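Local coordinates for protein putative fructosamine-3-kinase (Thermobifida fusca YX, PDB 3F7W) that probably acts as a kinase of the fructosamine kinase family, whose members phosphorylate sugars attached to amines, though its own substrate is not established, at residues 73-78 and 110-115; 226-231 and 260-265; 254-259 and 282-287. All blocks are in the same frame, centred on the assembly; numbering follows the deposited sequence.

Contact 1 of 3, residues 73-78 and 110-115; sequences GSPVPQ and AAMHLA. With EDO (1,2-ethanediol), chain H.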
loop_
_atom_site.group_PDB
_atom_site.type_symbol
_atom_site.label_atom_id
_atom_site.label_comp_id
_atom_site.label_asym_id
_atom_site.label_seq_id
_atom_site.Cartn_x
_atom_site.Cartn_y
_atom_site.Cartn_z
ATOM N N GLY A 73 10.028 13.024 -9.367
ATOM C CA GLY A 73 8.687 13.485 -9.017
ATOM C C GLY A 73 7.977 12.555 -8.055
ATOM O O GLY A 73 6.744 12.429 -8.103
ATOM N N SER A 74 8.742 11.912 -7.180
ATOM C CA SER A 74 8.209 10.952 -6.235
ATOM C C SER A 74 6.952 11.476 -5.544
ATOM O O SER A 74 6.944 12.614 -5.013
ATOM C CB SER A 74 9.213 10.630 -5.121
ATOM O OG SER A 74 8.611 9.746 -4.180
ATOM N N PRO A 75 5.898 10.652 -5.495
ATOM C CA PRO A 75 4.704 11.030 -4.730
ATOM C C PRO A 75 4.780 10.594 -3.250
ATOM O O PRO A 75 3.800 10.699 -2.550
ATOM C CB PRO A 75 3.585 10.254 -5.448
ATOM C CG PRO A 75 4.257 9.046 -5.910
ATOM C CD PRO A 75 5.717 9.357 -6.164
ATOM N N VAL A 76 5.944 10.146 -2.778
ATOM C CA VAL A 76 6.096 9.567 -1.438
ATOM C C VAL A 76 6.548 10.658 -0.471
ATOM O O VAL A 76 7.528 11.357 -0.750
ATOM C CB VAL A 76 7.180 8.437 -1.462
ATOM C CG1 VAL A 76 7.321 7.779 -0.085
ATOM C CG2 VAL A 76 6.837 7.401 -2.521
ATOM N N PRO A 77 5.909 10.768 0.699
ATOM C CA PRO A 77 6.416 11.759 1.692
ATOM C C PRO A 77 7.808 11.423 2.215
ATOM O O PRO A 77 8.158 10.241 2.388
ATOM C CB PRO A 77 5.432 11.657 2.845
ATOM C CG PRO A 77 4.343 10.852 2.385
ATOM C CD PRO A 77 4.791 9.998 1.245
ATOM N N GLN A 78 8.574 12.473 2.521
ATOM C CA GLN A 78 9.866 12.344 3.155
ATOM C C GLN A 78 9.696 12.081 4.658
ATOM O O GLN A 78 8.821 12.642 5.294
ATOM C CB GLN A 78 10.660 13.638 2.971
ATOM C CG GLN A 78 10.866 14.085 1.529
ATOM C CD GLN A 78 11.681 15.362 1.467
ATOM O OE1 GLN A 78 11.779 16.082 2.463
ATOM N NE2 GLN A 78 12.268 15.651 0.311
ATOM N N ALA A 110 4.221 5.815 -12.605
ATOM C CA ALA A 110 5.047 5.095 -13.554
ATOM C C ALA A 110 6.533 5.160 -13.161
ATOM O O ALA A 110 7.217 4.150 -13.191
ATOM C CB ALA A 110 4.829 5.641 -15.012
ATOM N N ALA A 111 7.033 6.342 -12.814
ATOM C CA ALA A 111 8.453 6.491 -12.460
ATOM C C ALA A 111 8.765 5.731 -11.158
ATOM O O ALA A 111 9.816 5.115 -11.023
ATOM C CB ALA A 111 8.823 7.965 -12.321
HETATM N N MSE A 112 7.815 5.776 -10.228
HETATM C CA MSE A 112 7.922 5.080 -8.950
HETATM C C MSE A 112 8.061 3.578 -9.215
HETATM O O MSE A 112 9.020 2.963 -8.750
HETATM C CB MSE A 112 6.695 5.320 -8.051
HETATM C CG MSE A 112 6.751 4.589 -6.715
HETATM SE SE MSE A 112 5.173 4.972 -5.667
HETATM C CE MSE A 112 4.103 3.553 -6.481
ATOM N N HIS A 113 7.128 3.010 -9.967
ATOM C CA HIS A 113 7.169 1.578 -10.290
ATOM C C HIS A 113 8.454 1.159 -11.023
ATOM O O HIS A 113 9.068 0.135 -10.697
ATOM C CB HIS A 113 5.984 1.193 -11.153
ATOM C CG HIS A 113 4.679 1.163 -10.420
ATOM N ND1 HIS A 113 3.470 1.139 -11.071
ATOM C CD2 HIS A 113 4.398 1.120 -9.095
ATOM C CE1 HIS A 113 2.498 1.063 -10.182
ATOM N NE2 HIS A 113 3.032 1.093 -8.971
ATOM N N LEU A 114 8.848 1.954 -12.007
ATOM C CA LEU A 114 9.977 1.607 -12.882
ATOM C C LEU A 114 11.363 1.827 -12.268
ATOM O O LEU A 114 12.374 1.464 -12.874
ATOM C CB LEU A 114 9.822 2.309 -14.237
ATOM C CG LEU A 114 9.027 1.491 -15.286
ATOM C CD1 LEU A 114 7.690 0.931 -14.765
ATOM C CD2 LEU A 114 8.775 2.335 -16.500
ATOM N N ALA A 115 11.426 2.410 -11.081
ATOM C CA ALA A 115 12.652 2.357 -10.278
ATOM C C ALA A 115 13.086 0.891 -10.129
ATOM O O ALA A 115 14.255 0.593 -10.069
ATOM C CB ALA A 115 12.418 3.018 -8.926
HETATM C C1 EDO H . 9.719 18.507 2.998
HETATM O O1 EDO H . 10.179 18.710 1.663
HETATM C C2 EDO H . 10.254 19.618 3.878
HETATM O O2 EDO H . 9.277 19.887 4.891
#

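Contact 2 of 3, residues 226-231 and 260-265; sequences LALFGL and LHPLLV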
loop_
_atom_site.group_PDB
_atom_site.type_symbol
_atom_site.label_atom_id
_atom_site.label_comp_id
_atom_site.label_asym_id
_atom_site.label_seq_id
_atom_site.Cartn_x
_atom_site.Cartn_y
_atom_site.Cartn_z
ATOM N N LEU A 226 -6.259 0.819 -7.205
ATOM C CA LEU A 226 -6.934 2.087 -7.560
ATOM C C LEU A 226 -8.323 1.810 -8.143
ATOM O O LEU A 226 -9.305 2.477 -7.810
ATOM C CB LEU A 226 -6.087 2.913 -8.530
ATOM C CG LEU A 226 -4.809 3.518 -7.937
ATOM C CD1 LEU A 226 -3.982 4.138 -9.091
ATOM C CD2 LEU A 226 -5.162 4.547 -6.820
ATOM N N ALA A 227 -8.413 0.779 -8.977
ATOM C CA ALA A 227 -9.648 0.405 -9.594
ATOM C C ALA A 227 -10.624 -0.220 -8.585
ATOM O O ALA A 227 -11.802 0.058 -8.645
ATOM C CB ALA A 227 -9.380 -0.562 -10.798
ATOM N N LEU A 228 -10.127 -1.040 -7.664
ATOM C CA LEU A 228 -11.001 -1.815 -6.792
ATOM C C LEU A 228 -11.981 -0.930 -6.009
ATOM O O LEU A 228 -13.180 -1.203 -5.972
ATOM C CB LEU A 228 -10.171 -2.659 -5.857
ATOM C CG LEU A 228 -10.896 -3.584 -4.869
ATOM C CD1 LEU A 228 -11.831 -4.499 -5.601
ATOM C CD2 LEU A 228 -9.878 -4.409 -4.093
ATOM N N PHE A 229 -11.473 0.108 -5.357
ATOM C CA PHE A 229 -12.341 1.030 -4.599
ATOM C C PHE A 229 -12.534 2.357 -5.324
ATOM O O PHE A 229 -13.184 3.278 -4.821
ATOM C CB PHE A 229 -11.806 1.227 -3.187
ATOM C CG PHE A 229 -11.723 -0.060 -2.429
ATOM C CD1 PHE A 229 -12.837 -0.572 -1.792
ATOM C CD2 PHE A 229 -10.547 -0.792 -2.424
ATOM C CE1 PHE A 229 -12.771 -1.797 -1.144
ATOM C CE2 PHE A 229 -10.468 -2.005 -1.764
ATOM C CZ PHE A 229 -11.609 -2.504 -1.128
ATOM N N GLY A 230 -12.001 2.430 -6.532
ATOM C CA GLY A 230 -12.216 3.585 -7.402
ATOM C C GLY A 230 -11.271 4.722 -7.033
ATOM O O GLY A 230 -10.666 4.719 -5.961
ATOM N N LEU A 231 -11.171 5.699 -7.933
ATOM C CA LEU A 231 -10.314 6.865 -7.734
ATOM C C LEU A 231 -10.849 7.982 -8.587
ATOM O O LEU A 231 -11.243 7.725 -9.725
ATOM C CB LEU A 231 -8.894 6.575 -8.201
ATOM C CG LEU A 231 -7.832 7.644 -7.903
ATOM C CD1 LEU A 231 -7.428 7.609 -6.413
ATOM C CD2 LEU A 231 -6.614 7.496 -8.835
ATOM N N LEU A 260 -7.340 -9.972 -5.832
ATOM C CA LEU A 260 -7.597 -11.063 -4.895
ATOM C C LEU A 260 -6.853 -10.885 -3.575
ATOM O O LEU A 260 -7.429 -11.099 -2.508
ATOM C CB LEU A 260 -7.288 -12.422 -5.535
ATOM C CG LEU A 260 -8.206 -12.796 -6.715
ATOM C CD1 LEU A 260 -7.769 -14.140 -7.322
ATOM C CD2 LEU A 260 -9.687 -12.832 -6.327
ATOM N N HIS A 261 -5.597 -10.445 -3.642
ATOM C CA HIS A 261 -4.811 -10.235 -2.422
ATOM C C HIS A 261 -5.494 -9.202 -1.507
ATOM O O HIS A 261 -5.798 -9.521 -0.363
ATOM C CB HIS A 261 -3.361 -9.817 -2.748
ATOM C CG HIS A 261 -2.645 -9.213 -1.586
ATOM N ND1 HIS A 261 -2.322 -9.941 -0.450
ATOM C CD2 HIS A 261 -2.211 -7.947 -1.366
ATOM C CE1 HIS A 261 -1.718 -9.140 0.416
ATOM N NE2 HIS A 261 -1.644 -7.926 -0.112
ATOM N N PRO A 262 -5.727 -7.955 -1.997
ATOM C CA PRO A 262 -6.371 -6.979 -1.103
ATOM C C PRO A 262 -7.711 -7.425 -0.615
ATOM O O PRO A 262 -8.054 -7.137 0.532
ATOM C CB PRO A 262 -6.512 -5.717 -1.975
ATOM C CG PRO A 262 -6.318 -6.162 -3.360
ATOM C CD PRO A 262 -5.387 -7.341 -3.284
ATOM N N LEU A 263 -8.490 -8.117 -1.456
ATOM C CA LEU A 263 -9.806 -8.557 -1.004
ATOM C C LEU A 263 -9.757 -9.591 0.137
ATOM O O LEU A 263 -10.587 -9.544 1.075
ATOM C CB LEU A 263 -10.674 -9.062 -2.174
ATOM C CG LEU A 263 -11.210 -7.907 -3.045
ATOM C CD1 LEU A 263 -11.768 -8.462 -4.375
ATOM C CD2 LEU A 263 -12.270 -7.010 -2.276
ATOM N N LEU A 264 -8.809 -10.516 0.058
ATOM C CA LEU A 264 -8.583 -11.465 1.146
ATOM C C LEU A 264 -8.112 -10.792 2.444
ATOM O O LEU A 264 -8.541 -11.174 3.540
ATOM C CB LEU A 264 -7.592 -12.544 0.719
ATOM C CG LEU A 264 -8.178 -13.562 -0.265
ATOM C CD1 LEU A 264 -7.029 -14.313 -0.957
ATOM C CD2 LEU A 264 -9.150 -14.557 0.436
ATOM N N VAL A 265 -7.256 -9.791 2.314
ATOM C CA VAL A 265 -6.859 -9.001 3.477
ATOM C C VAL A 265 -8.076 -8.317 4.095
ATOM O O VAL A 265 -8.222 -8.312 5.309
ATOM C CB VAL A 265 -5.751 -7.984 3.118
ATOM C CG1 VAL A 265 -5.465 -7.025 4.309
ATOM C CG2 VAL A 265 -4.490 -8.743 2.731
#

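Contact 3 of 3, residues 254-259 and 282-287; sequences RIPLHQ and ARAALR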
loop_
_atom_site.group_PDB
_atom_site.type_symbol
_atom_site.label_atom_id
_atom_site.label_comp_id
_atom_site.label_asym_id
_atom_site.label_seq_id
_atom_site.Cartn_x
_atom_site.Cartn_y
_atom_site.Cartn_z
ATOM N N ARG A 254 -6.843 -8.821 -16.544
ATOM C CA ARG A 254 -6.144 -9.284 -15.337
ATOM C C ARG A 254 -6.423 -8.484 -14.050
ATOM O O ARG A 254 -5.937 -8.847 -12.986
ATOM C CB ARG A 254 -4.633 -9.311 -15.584
ATOM C CG ARG A 254 -4.188 -10.344 -16.601
ATOM C CD ARG A 254 -2.658 -10.464 -16.650
ATOM N NE ARG A 254 -2.023 -9.206 -17.056
ATOM C CZ ARG A 254 -1.789 -8.842 -18.314
ATOM N NH1 ARG A 254 -2.121 -9.636 -19.337
ATOM N NH2 ARG A 254 -1.222 -7.676 -18.563
ATOM N N ILE A 255 -7.210 -7.419 -14.138
ATOM C CA ILE A 255 -7.524 -6.620 -12.948
ATOM C C ILE A 255 -8.089 -7.452 -11.786
ATOM O O ILE A 255 -7.583 -7.342 -10.680
ATOM C CB ILE A 255 -8.382 -5.377 -13.274
ATOM C CG1 ILE A 255 -7.551 -4.386 -14.133
ATOM C CG2 ILE A 255 -8.895 -4.714 -11.966
ATOM C CD1 ILE A 255 -8.325 -3.229 -14.664
ATOM N N PRO A 256 -9.127 -8.282 -12.003
ATOM C CA PRO A 256 -9.579 -9.116 -10.864
ATOM C C PRO A 256 -8.504 -9.986 -10.180
ATOM O O PRO A 256 -8.494 -10.104 -8.931
ATOM C CB PRO A 256 -10.674 -10.005 -11.483
ATOM C CG PRO A 256 -11.139 -9.269 -12.681
ATOM C CD PRO A 256 -9.976 -8.460 -13.190
ATOM N N LEU A 257 -7.634 -10.608 -10.976
ATOM C CA LEU A 257 -6.559 -11.451 -10.450
ATOM C C LEU A 257 -5.779 -10.690 -9.410
ATOM O O LEU A 257 -5.537 -11.184 -8.307
ATOM C CB LEU A 257 -5.627 -11.910 -11.579
ATOM C CG LEU A 257 -4.382 -12.712 -11.181
ATOM C CD1 LEU A 257 -4.759 -14.033 -10.561
ATOM C CD2 LEU A 257 -3.466 -12.895 -12.405
ATOM N N HIS A 258 -5.407 -9.463 -9.767
ATOM C CA HIS A 258 -4.606 -8.608 -8.890
ATOM C C HIS A 258 -5.341 -8.010 -7.695
ATOM O O HIS A 258 -4.695 -7.452 -6.803
ATOM C CB HIS A 258 -3.950 -7.495 -9.694
ATOM C CG HIS A 258 -2.870 -7.987 -10.598
ATOM N ND1 HIS A 258 -1.647 -8.404 -10.124
ATOM C CD2 HIS A 258 -2.834 -8.157 -11.941
ATOM C CE1 HIS A 258 -0.902 -8.808 -11.134
ATOM N NE2 HIS A 258 -1.599 -8.673 -12.248
ATOM N N GLN A 259 -6.670 -8.115 -7.702
ATOM C CA GLN A 259 -7.507 -7.663 -6.614
ATOM C C GLN A 259 -7.753 -8.743 -5.559
ATOM O O GLN A 259 -8.300 -8.457 -4.495
ATOM C CB GLN A 259 -8.850 -7.157 -7.170
ATOM C CG GLN A 259 -8.699 -5.864 -7.973
ATOM C CD GLN A 259 -9.966 -5.361 -8.639
ATOM O OE1 GLN A 259 -10.898 -6.128 -8.892
ATOM N NE2 GLN A 259 -9.980 -4.072 -8.986
ATOM N N ALA A 282 -12.935 -13.665 -7.784
ATOM C CA ALA A 282 -12.342 -14.968 -8.054
ATOM C C ALA A 282 -12.994 -15.595 -9.281
ATOM O O ALA A 282 -12.308 -16.055 -10.188
ATOM C CB ALA A 282 -12.498 -15.888 -6.839
ATOM N N ARG A 283 -14.329 -15.609 -9.318
ATOM C CA ARG A 283 -15.032 -16.098 -10.505
ATOM C C ARG A 283 -14.624 -15.367 -11.784
ATOM O O ARG A 283 -14.410 -15.991 -12.827
ATOM C CB ARG A 283 -16.541 -15.994 -10.307
ATOM C CG ARG A 283 -17.046 -17.074 -9.410
ATOM C CD ARG A 283 -18.467 -16.867 -8.999
ATOM N NE ARG A 283 -18.920 -18.069 -8.319
ATOM C CZ ARG A 283 -19.915 -18.109 -7.438
ATOM N NH1 ARG A 283 -20.602 -17.008 -7.125
ATOM N NH2 ARG A 283 -20.232 -19.267 -6.870
ATOM N N ALA A 284 -14.523 -14.045 -11.684
ATOM C CA ALA A 284 -14.122 -13.210 -12.808
ATOM C C ALA A 284 -12.686 -13.505 -13.270
ATOM O O ALA A 284 -12.423 -13.605 -14.471
ATOM C CB ALA A 284 -14.296 -11.718 -12.455
ATOM N N ALA A 285 -11.762 -13.623 -12.320
ATOM C CA ALA A 285 -10.391 -14.027 -12.625
ATOM C C ALA A 285 -10.355 -15.362 -13.385
ATOM O O ALA A 285 -9.612 -15.530 -14.360
ATOM C CB ALA A 285 -9.561 -14.125 -11.338
ATOM N N LEU A 286 -11.149 -16.323 -12.934
ATOM C CA LEU A 286 -11.135 -17.653 -13.572
ATOM C C LEU A 286 -11.536 -17.610 -15.035
ATOM O O LEU A 286 -11.022 -18.377 -15.845
ATOM C CB LEU A 286 -12.046 -18.633 -12.844
ATOM C CG LEU A 286 -11.414 -19.521 -11.783
ATOM C CD1 LEU A 286 -12.419 -20.621 -11.411
ATOM C CD2 LEU A 286 -10.110 -20.128 -12.279
ATOM N N ARG A 287 -12.470 -16.733 -15.371
ATOM C CA ARG A 287 -12.996 -16.692 -16.721
ATOM C C ARG A 287 -12.321 -15.603 -17.549
ATOM O O ARG A 287 -12.752 -15.335 -18.664
ATOM C CB ARG A 287 -14.514 -16.492 -16.686
ATOM C CG ARG A 287 -14.949 -15.112 -16.282
ATOM C CD ARG A 287 -16.454 -15.002 -16.214
ATOM N NE ARG A 287 -16.839 -13.707 -15.657
ATOM C CZ ARG A 287 -17.462 -13.514 -14.494
ATOM N NH1 ARG A 287 -17.841 -14.534 -13.724
ATOM N NH2 ARG A 287 -17.741 -12.277 -14.119
#

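Contact 1 of 3, residues 73-78 and 110-115
Pro75 and Val76 meet Met112 through apolar contacts. Met112 is a selenomethionine in this crystal, and its SE atom does the touching. Pro75 CG, at the outer end of the proline ring, lies 4.2 Å from Met112 SE. Val76 CG2 is 4.3 Å from the same Met112 SE. The Pro75 ring and the Met112 side chain cross at about a right angle. Met112 reaches this spot by an extended start: its CG is anti to the backbone N (chi1 179°), and the next torsion is also straight. Only the last torsion bends, at 86°, which swings CE aside and leaves SE facing the loop. All three residues are buried. Leu68 of helix 57-68 touches both Val76 and Met112, so that helix closes over the same apolar patch.

Hydrogen bonds shape the loop itself. Val76 N donates to Ser74 OG at 3.0 Å, with an N-H...O angle of 159°. This is an ST turn, and it holds the chain bent just where Pro75 and Val76 face the helix. Gly73 O accepts from Gln108 NE2, a second tie to helix 99-114. At the far end, the backbone of Gln78 pairs with Glu90.

One ligand contact lies away from the packing. A 1,2-ethanediol, probably from the crystallisation liquor, gives a weak hydrogen bond from O1 to Gln78 OE1 at 3.2 Å. The Gln78 chain is extended beyond CG and exposed.

The arrangement is typical of the protein kinase-like fold. Residues 73-78 form the loop between helix 57-68 and strand 79-83 of the sheet-bearing lobe. There the loop rests on helix 99-114 of the mainly helical lobe, so the contact joins the two lobes.

Contact 2 of 3, residues 226-231 and 260-265
In the mainly helical lobe of this kinase-like fold, Leu228 on helix 219-229 packs against Pro262 and Leu263 on helix 251-270. The contact is apolar, and Leu228 makes the close contacts from its side. Leu228 sends its two methyls across as a fork. Leu228 CD2 comes 4.0 Å from Pro262 CG, at the outer end of the proline ring. The same Leu228 CD2 is 3.9 Å from Leu263 CG, so it sits against both neighbours at once. The other branch, Leu228 CD1, meets Leu263 CD1 at 4.1 Å. With chi1 at -179° the Leu228 branch points away from the backbone N, which carries the fork out toward the second helix.

Two helices of the lobe are thus joined through side chains alone, with the nearest CA atoms, Leu228 and Leu263, still 9.0 Å apart. Helix 251-270 is kinked here: the N of His261 and Pro262 make no bond to the turn before, and Pro262 has no N-H to give. His261 N goes to Tyr145 OH instead. Leu263 also touches Leu278 and Thr281, so it lies between helices 219-229 and 275-286. Shortening Leu228 to an alanine is likely to open a gap beside Leu263 and leave the Pro262 ring without this apolar partner.

Gly230 leaves helical geometry with a positive phi of 82°, and its O accepts from Asn197 ND2.

Contact 3 of 3, residues 254-259 and 282-287
The Pro256 ring is set against Ala284 and Ala285, with CB and CG against the facing helix. Pro256 CG lies 4.0 Å from Ala284 CB. The bond from CA to CB of Ala284 points toward the other helix, but the methyl meets the ring obliquely. Pro256 CB is 3.9 Å from Ala285 N, so the ring also rests on the backbone of helix 275-286. The methyl of Ala285 points to one side of this meeting. Ala285 CB lies 4.3 Å from Pro256 CB. It also reaches the other backbone, with Ala285 CB 4.0 Å from Leu257 N. Each helix therefore offers small groups to the main chain of its partner.

Such small side chains probably let the backbones come so close. The axes of 254-259 and 282-286 approach to 7.9 Å, and Leu257 CA is 5.1 Å from Ala285 CA. The two helices are consecutive in the chain, at the C-terminal end of the kinase-like fold. The segments 254-259 and 282-286 run at 135° to each other, short of antiparallel. Helix 251-270 is weakly bonded here and kinked: the N of Pro256 and Leu257 make no bond to the turn before, and Pro256 has no N-H to give.

Leu257 directs its side chain past the alanines and touches Val174 of helix 165-176. Leu286 meets that same Val174 from the other helix. Behind the alanines, Arg287 folds back on its own helix: a chi1 of 72° starts the return, and one face of its guanidinium lies over Ala284 CA, which is 3.8 Å above the plane. On helix 251-270, Arg254 NH2 forms a salt bridge with Glu220 OE2.

Overall arrangement
Contacts 2 and 3 are neighbours, with centres about 11 Å apart, and both use helix 251-270. They touch: Gln259 NE2 comes 3.3 Å from Leu228 CA, and Leu260 CD2 is 3.7 Å from Ala282 N. Their segments alternate along the chain. Through the shared helix 251-270 they link helices 219-229 and 275-286. Contact 1 stands apart at the junction of the lobes. Its centre is about 21 Å from that of contact 2 and about 27 Å from that of contact 3. Helix 219-229 bridges the gap, since its Asp222 touches Met112. An unidentified ligand lies about 9 Å from the Val76 side chain, not in contact with it.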